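Local coordinates for succinate-semialdehyde dehydrogenase (Streptococcus pyogenes MGAS1882, PDB 4OGD), which probably catalyses the NADP+-dependent oxidation of succinic semialdehyde to succinate, as a member of the aldehyde dehydrogenase family, at residues A[7-12]-A[293-298]; A[285-290]-A[344-349]. One frame throughout, in Å; residues are numbered along the deposited sequence.

Overall arrangement
Both contacts draw on one run of chain, the end of helix 276-288 and the loop after it, with centres 22 Å apart. In contact 2, the end of that helix and the residues just after it pack on strand 345-348 of the seven-stranded sheet; four of the five touching residues are buried and the interface is apolar, built on Phe287, Pro344 and Ile346. A few residues on, in contact 1, the same chain forms a turn that meets the connection between strands 4-7 and 12-16 near the N-terminus. That contact joins two loops and is only partly buried, and its chemistry is mixed: tyrosine rings pack on backbone and proline, and a water links a phenol to a carboxylate.

Contact 1: A[7-12]-A[293-298]; sequences YPYTNE and GDPMDP
Tyr9 lays its ring against the backbone of Asp294, with the CA of Asp294 over one face, 3.6 Å from the ring centroid and 16° off the normal. This is a CH-pi contact, and the two side chains run across each other at roughly a right angle while the phenol ring and the carboxylate stay nearly parallel, their planes only 9° apart. The CB of Asp294 touches Tyr9 CZ and CE2, toward the hydroxyl end of the ring. At the other end, Pro295 CD packs 3.7 Å from Tyr9 CG, off-centre and oblique to the plane. With CG anti to the backbone N (chi1 177°), the Tyr9 ring is carried out across Asp294, its hydroxyl end over CB.

Tyr7 comes at the same turn from another direction, and its hydroxyl does the touching: OH lies 3.4 Å from Pro295 CG and 3.6 Å from Met296 CG. The CB of Tyr9 sits above one face of the Tyr7 ring, toward its rim. Tyr7 OH and Asp294 OD1, 3.7 Å apart, are joined through a water, which sits in the plane of the Tyr7 ring at its edge, 2.7 Å from Tyr7 OH, and donates to Asp294 OD1. That carboxylate oxygen also accepts from Met296 N at 2.9 Å, from above the carboxylate plane, making an Asx turn at the start of the type I beta turn Asp294-Asp297. One oxygen therefore both shapes the turn and ties it to Tyr7.

The connection between strands 4-7 and 12-16 thus rests on the loop between helices 276-288 and 308-323. Helix 63-74 borders both segments: Thr71 touches Tyr7, Pro295 and Met296, and Lys72 makes a cation-pi contact with Tyr7, while His337 meets the Tyr9 ring.

Contact 2: A[285-290]-A[344-349]; sequences KVFKTA and PTIIAG
The last turn of helix 276-288 and the loop after it approach the start of strand 345-348, with the CA atoms of Phe287 and Pro344 6.0 Å apart. Phe287 points its side chain from the helix toward the strand. Its CD2 corner is wedged between two aliphatic groups, Pro344 CB at 3.4 Å and Ile346 CG1 at 3.5 Å. The proline meets the ring obliquely, whereas Ile346 CD1 lies over a face in a CH-pi contact, 4.3 Å from the centroid and 27° off the normal. Ile346 turns CG1 anti to its carbonyl carbon (chi1 -57°), which directs this branch at the ring. At the edge of the ring, near its plane, Phe287 CE2 lies 3.6 Å from Thr345 O. Farther along the chain, Ala290 CB rests against Pro344 CG at 3.6 Å, so the proline ring is touched by both residues.

Strand 345-348 lies between 327-330 and 365-371 in the mixed sheet, and helix 276-288 packs against one face of this sheet, a helix-on-sheet layer of the alpha/beta fold of aldehyde dehydrogenases. Ile346 also touches Leu283 and Thr284 of that helix, while helix 244-256 adds Leu256 against Phe287 and Tyr252 against Ala290.

Contact 1: A[7-12]-A[293-298]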
loop_
_atom_site.group_PDB
_atom_site.type_symbol
_atom_site.label_atom_id
_atom_site.label_comp_id
_atom_site.label_asym_id
_atom_site.label_seq_id
_atom_site.Cartn_x
_atom_site.Cartn_y
_atom_site.Cartn_z
ATOM N N TYR A 7 9.240 35.340 3.176
ATOM C CA TYR A 7 9.504 35.188 4.606
ATOM C C TYR A 7 8.245 35.480 5.421
ATOM O O TYR A 7 7.726 36.595 5.377
ATOM C CB TYR A 7 10.620 36.154 5.014
ATOM C CG TYR A 7 11.212 35.942 6.390
ATOM C CD1 TYR A 7 11.074 34.734 7.060
ATOM C CD2 TYR A 7 11.920 36.961 7.019
ATOM C CE1 TYR A 7 11.623 34.548 8.316
ATOM C CE2 TYR A 7 12.471 36.785 8.278
ATOM C CZ TYR A 7 12.324 35.578 8.917
ATOM O OH TYR A 7 12.872 35.402 10.159
ATOM N N PRO A 8 7.737 34.480 6.159
ATOM C CA PRO A 8 6.506 34.703 6.925
ATOM C C PRO A 8 6.615 35.739 8.045
ATOM O O PRO A 8 5.586 36.139 8.577
ATOM C CB PRO A 8 6.212 33.314 7.514
ATOM C CG PRO A 8 6.806 32.376 6.535
ATOM C CD PRO A 8 8.096 33.049 6.115
ATOM N N TYR A 9 7.819 36.154 8.421
ATOM C CA TYR A 9 7.944 37.134 9.491
ATOM C C TYR A 9 7.763 38.554 8.969
ATOM O O TYR A 9 7.246 39.412 9.676
ATOM C CB TYR A 9 9.283 36.987 10.213
ATOM C CG TYR A 9 9.521 38.010 11.303
ATOM C CD1 TYR A 9 8.579 38.222 12.299
ATOM C CD2 TYR A 9 10.701 38.740 11.347
ATOM C CE1 TYR A 9 8.788 39.152 13.301
ATOM C CE2 TYR A 9 10.924 39.668 12.344
ATOM C CZ TYR A 9 9.964 39.869 13.319
ATOM O OH TYR A 9 10.174 40.794 14.321
ATOM N N THR A 10 8.169 38.783 7.724
ATOM C CA THR A 10 8.151 40.121 7.135
ATOM C C THR A 10 7.219 40.218 5.933
ATOM O O THR A 10 6.942 41.317 5.446
ATOM C CB THR A 10 9.556 40.551 6.682
ATOM O OG1 THR A 10 10.016 39.673 5.642
ATOM C CG2 THR A 10 10.533 40.529 7.852
ATOM N N ASN A 11 6.748 39.061 5.462
ATOM C CA ASN A 11 5.906 38.961 4.269
ATOM C C ASN A 11 6.618 39.496 3.035
ATOM O O ASN A 11 5.989 40.045 2.134
ATOM C CB ASN A 11 4.550 39.661 4.468
ATOM C CG ASN A 11 3.489 39.171 3.493
ATOM O OD1 ASN A 11 3.467 37.995 3.124
ATOM N ND2 ASN A 11 2.613 40.075 3.061
ATOM N N GLU A 12 7.935 39.324 3.000
ATOM C CA GLU A 12 8.748 39.846 1.909
ATOM C C GLU A 12 9.410 38.761 1.046
ATOM O O GLU A 12 9.844 37.721 1.544
ATOM C CB GLU A 12 9.781 40.830 2.460
ATOM C CG GLU A 12 11.242 40.488 2.214
ATOM C CD GLU A 12 12.168 41.543 2.794
ATOM O OE1 GLU A 12 13.407 41.379 2.720
ATOM O OE2 GLU A 12 11.646 42.543 3.334
ATOM N N GLY A 293 7.210 36.557 17.792
ATOM C CA GLY A 293 8.134 37.516 17.221
ATOM C C GLY A 293 9.047 36.904 16.182
ATOM O O GLY A 293 8.692 35.928 15.517
ATOM N N ASP A 294 10.224 37.501 16.053
ATOM C CA ASP A 294 11.232 37.114 15.069
ATOM C C ASP A 294 11.666 35.659 15.274
ATOM O O ASP A 294 12.287 35.344 16.277
ATOM C CB ASP A 294 12.428 38.059 15.254
ATOM C CG ASP A 294 13.549 37.804 14.272
ATOM O OD1 ASP A 294 13.472 36.840 13.481
ATOM O OD2 ASP A 294 14.534 38.581 14.306
ATOM N N PRO A 295 11.352 34.760 14.321
ATOM C CA PRO A 295 11.730 33.354 14.541
ATOM C C PRO A 295 13.247 33.108 14.560
ATOM O O PRO A 295 13.677 32.048 15.017
ATOM C CB PRO A 295 11.075 32.618 13.362
ATOM C CG PRO A 295 10.962 33.653 12.291
ATOM C CD PRO A 295 10.662 34.951 13.031
ATOM N N MET A 296 14.045 34.068 14.101
ATOM C CA MET A 296 15.497 33.925 14.199
ATOM C C MET A 296 16.019 34.264 15.594
ATOM O O MET A 296 17.137 33.890 15.947
ATOM C CB MET A 296 16.215 34.769 13.138
ATOM C CG MET A 296 15.992 34.307 11.698
ATOM S SD MET A 296 16.629 32.661 11.300
ATOM C CE MET A 296 18.395 32.966 11.344
ATOM N N ASP A 297 15.203 34.955 16.389
ATOM C CA ASP A 297 15.593 35.400 17.725
ATOM C C ASP A 297 15.438 34.248 18.709
ATOM O O ASP A 297 14.362 33.663 18.802
ATOM C CB ASP A 297 14.685 36.563 18.142
ATOM C CG ASP A 297 15.157 37.286 19.402
ATOM O OD1 ASP A 297 15.710 36.654 20.329
ATOM O OD2 ASP A 297 14.949 38.515 19.462
ATOM N N PRO A 298 16.505 33.925 19.459
ATOM C CA PRO A 298 16.432 32.830 20.439
ATOM C C PRO A 298 15.389 33.043 21.543
ATOM O O PRO A 298 14.967 32.069 22.164
ATOM C CB PRO A 298 17.846 32.799 21.037
ATOM C CG PRO A 298 18.416 34.162 20.753
ATOM C CD PRO A 298 17.844 34.538 19.421
HETATM O O HOH W 1 14.461 37.408 10.950
#

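Contact 2: A[285-290]-A[344-349]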
loop_
_atom_site.group_PDB
_atom_site.type_symbol
_atom_site.label_atom_id
_atom_site.label_comp_id
_atom_site.label_asym_id
_atom_site.label_seq_id
_atom_site.Cartn_x
_atom_site.Cartn_y
_atom_site.Cartn_z
ATOM N N LYS A 285 -2.568 29.171 31.582
ATOM C CA LYS A 285 -1.292 29.589 32.159
ATOM C C LYS A 285 -0.149 29.339 31.184
ATOM O O LYS A 285 0.688 30.212 30.941
ATOM C CB LYS A 285 -1.034 28.823 33.456
ATOM C CG LYS A 285 0.327 29.101 34.091
ATOM C CD LYS A 285 0.599 28.123 35.222
ATOM C CE LYS A 285 1.926 28.385 35.899
ATOM N NZ LYS A 285 2.264 27.269 36.823
ATOM N N VAL A 286 -0.133 28.144 30.606
ATOM C CA VAL A 286 0.926 27.753 29.678
ATOM C C VAL A 286 0.910 28.599 28.401
ATOM O O VAL A 286 1.950 29.070 27.933
ATOM C CB VAL A 286 0.800 26.250 29.327
ATOM C CG1 VAL A 286 1.647 25.897 28.111
ATOM C CG2 VAL A 286 1.194 25.385 30.525
ATOM N N PHE A 287 -0.282 28.791 27.844
ATOM C CA PHE A 287 -0.452 29.567 26.627
ATOM C C PHE A 287 -0.059 31.032 26.822
ATOM O O PHE A 287 0.415 31.682 25.888
ATOM C CB PHE A 287 -1.893 29.432 26.111
ATOM C CG PHE A 287 -2.104 28.242 25.194
ATOM C CD1 PHE A 287 -1.496 27.023 25.458
ATOM C CD2 PHE A 287 -2.906 28.359 24.072
ATOM C CE1 PHE A 287 -1.691 25.929 24.605
ATOM C CE2 PHE A 287 -3.109 27.275 23.215
ATOM C CZ PHE A 287 -2.502 26.067 23.484
ATOM N N LYS A 288 -0.229 31.540 28.044
ATOM C CA LYS A 288 0.140 32.923 28.354
ATOM C C LYS A 288 1.637 33.175 28.284
ATOM O O LYS A 288 2.069 34.317 28.118
ATOM C CB LYS A 288 -0.375 33.314 29.741
ATOM C CG LYS A 288 -1.820 33.790 29.729
ATOM C CD LYS A 288 -2.338 33.955 31.153
ATOM C CE LYS A 288 -3.725 34.566 31.165
ATOM N NZ LYS A 288 -4.228 34.709 32.562
ATOM N N THR A 289 2.425 32.112 28.399
ATOM C CA THR A 289 3.877 32.246 28.398
ATOM C C THR A 289 4.458 32.447 27.007
ATOM O O THR A 289 5.636 32.768 26.873
ATOM C CB THR A 289 4.573 31.035 29.056
ATOM O OG1 THR A 289 4.416 29.870 28.234
ATOM C CG2 THR A 289 3.993 30.772 30.430
ATOM N N ALA A 290 3.633 32.268 25.978
ATOM C CA ALA A 290 4.095 32.405 24.598
ATOM C C ALA A 290 4.648 33.788 24.282
ATOM O O ALA A 290 4.056 34.809 24.643
ATOM C CB ALA A 290 2.979 32.062 23.625
ATOM N N PRO A 344 -1.844 32.352 20.526
ATOM C CA PRO A 344 -2.355 31.121 21.135
ATOM C C PRO A 344 -3.776 31.354 21.627
ATOM O O PRO A 344 -4.049 32.348 22.300
ATOM C CB PRO A 344 -1.403 30.893 22.307
ATOM C CG PRO A 344 -0.128 31.552 21.873
ATOM C CD PRO A 344 -0.576 32.781 21.141
ATOM N N THR A 345 -4.678 30.455 21.260
ATOM C CA THR A 345 -6.094 30.648 21.508
ATOM C C THR A 345 -6.630 29.328 22.042
ATOM O O THR A 345 -6.212 28.267 21.582
ATOM C CB THR A 345 -6.808 31.018 20.196
ATOM O OG1 THR A 345 -6.248 32.232 19.675
ATOM C CG2 THR A 345 -8.307 31.201 20.408
ATOM N N ILE A 346 -7.517 29.382 23.034
ATOM C CA ILE A 346 -8.098 28.167 23.588
ATOM C C ILE A 346 -9.607 28.225 23.442
ATOM O O ILE A 346 -10.227 29.224 23.802
ATOM C CB ILE A 346 -7.747 27.978 25.079
ATOM C CG1 ILE A 346 -6.226 27.955 25.260
ATOM C CG2 ILE A 346 -8.376 26.686 25.624
ATOM C CD1 ILE A 346 -5.764 27.983 26.706
ATOM N N ILE A 347 -10.188 27.160 22.901
ATOM C CA ILE A 347 -11.639 27.036 22.835
ATOM C C ILE A 347 -12.119 25.794 23.571
ATOM O O ILE A 347 -11.373 24.837 23.759
ATOM C CB ILE A 347 -12.146 26.982 21.391
ATOM C CG1 ILE A 347 -11.525 25.791 20.646
ATOM C CG2 ILE A 347 -11.862 28.303 20.688
ATOM C CD1 ILE A 347 -12.068 25.583 19.235
ATOM N N ALA A 348 -13.378 25.822 23.995
ATOM C CA ALA A 348 -13.992 24.677 24.648
ATOM C C ALA A 348 -15.466 24.653 24.264
ATOM O O ALA A 348 -15.900 25.432 23.414
ATOM C CB ALA A 348 -13.815 24.765 26.161
ATOM N N GLY A 349 -16.233 23.756 24.872
ATOM C CA GLY A 349 -17.653 23.662 24.583
ATOM C C GLY A 349 -18.016 23.310 23.147
ATOM O O GLY A 349 -19.050 23.752 22.643
#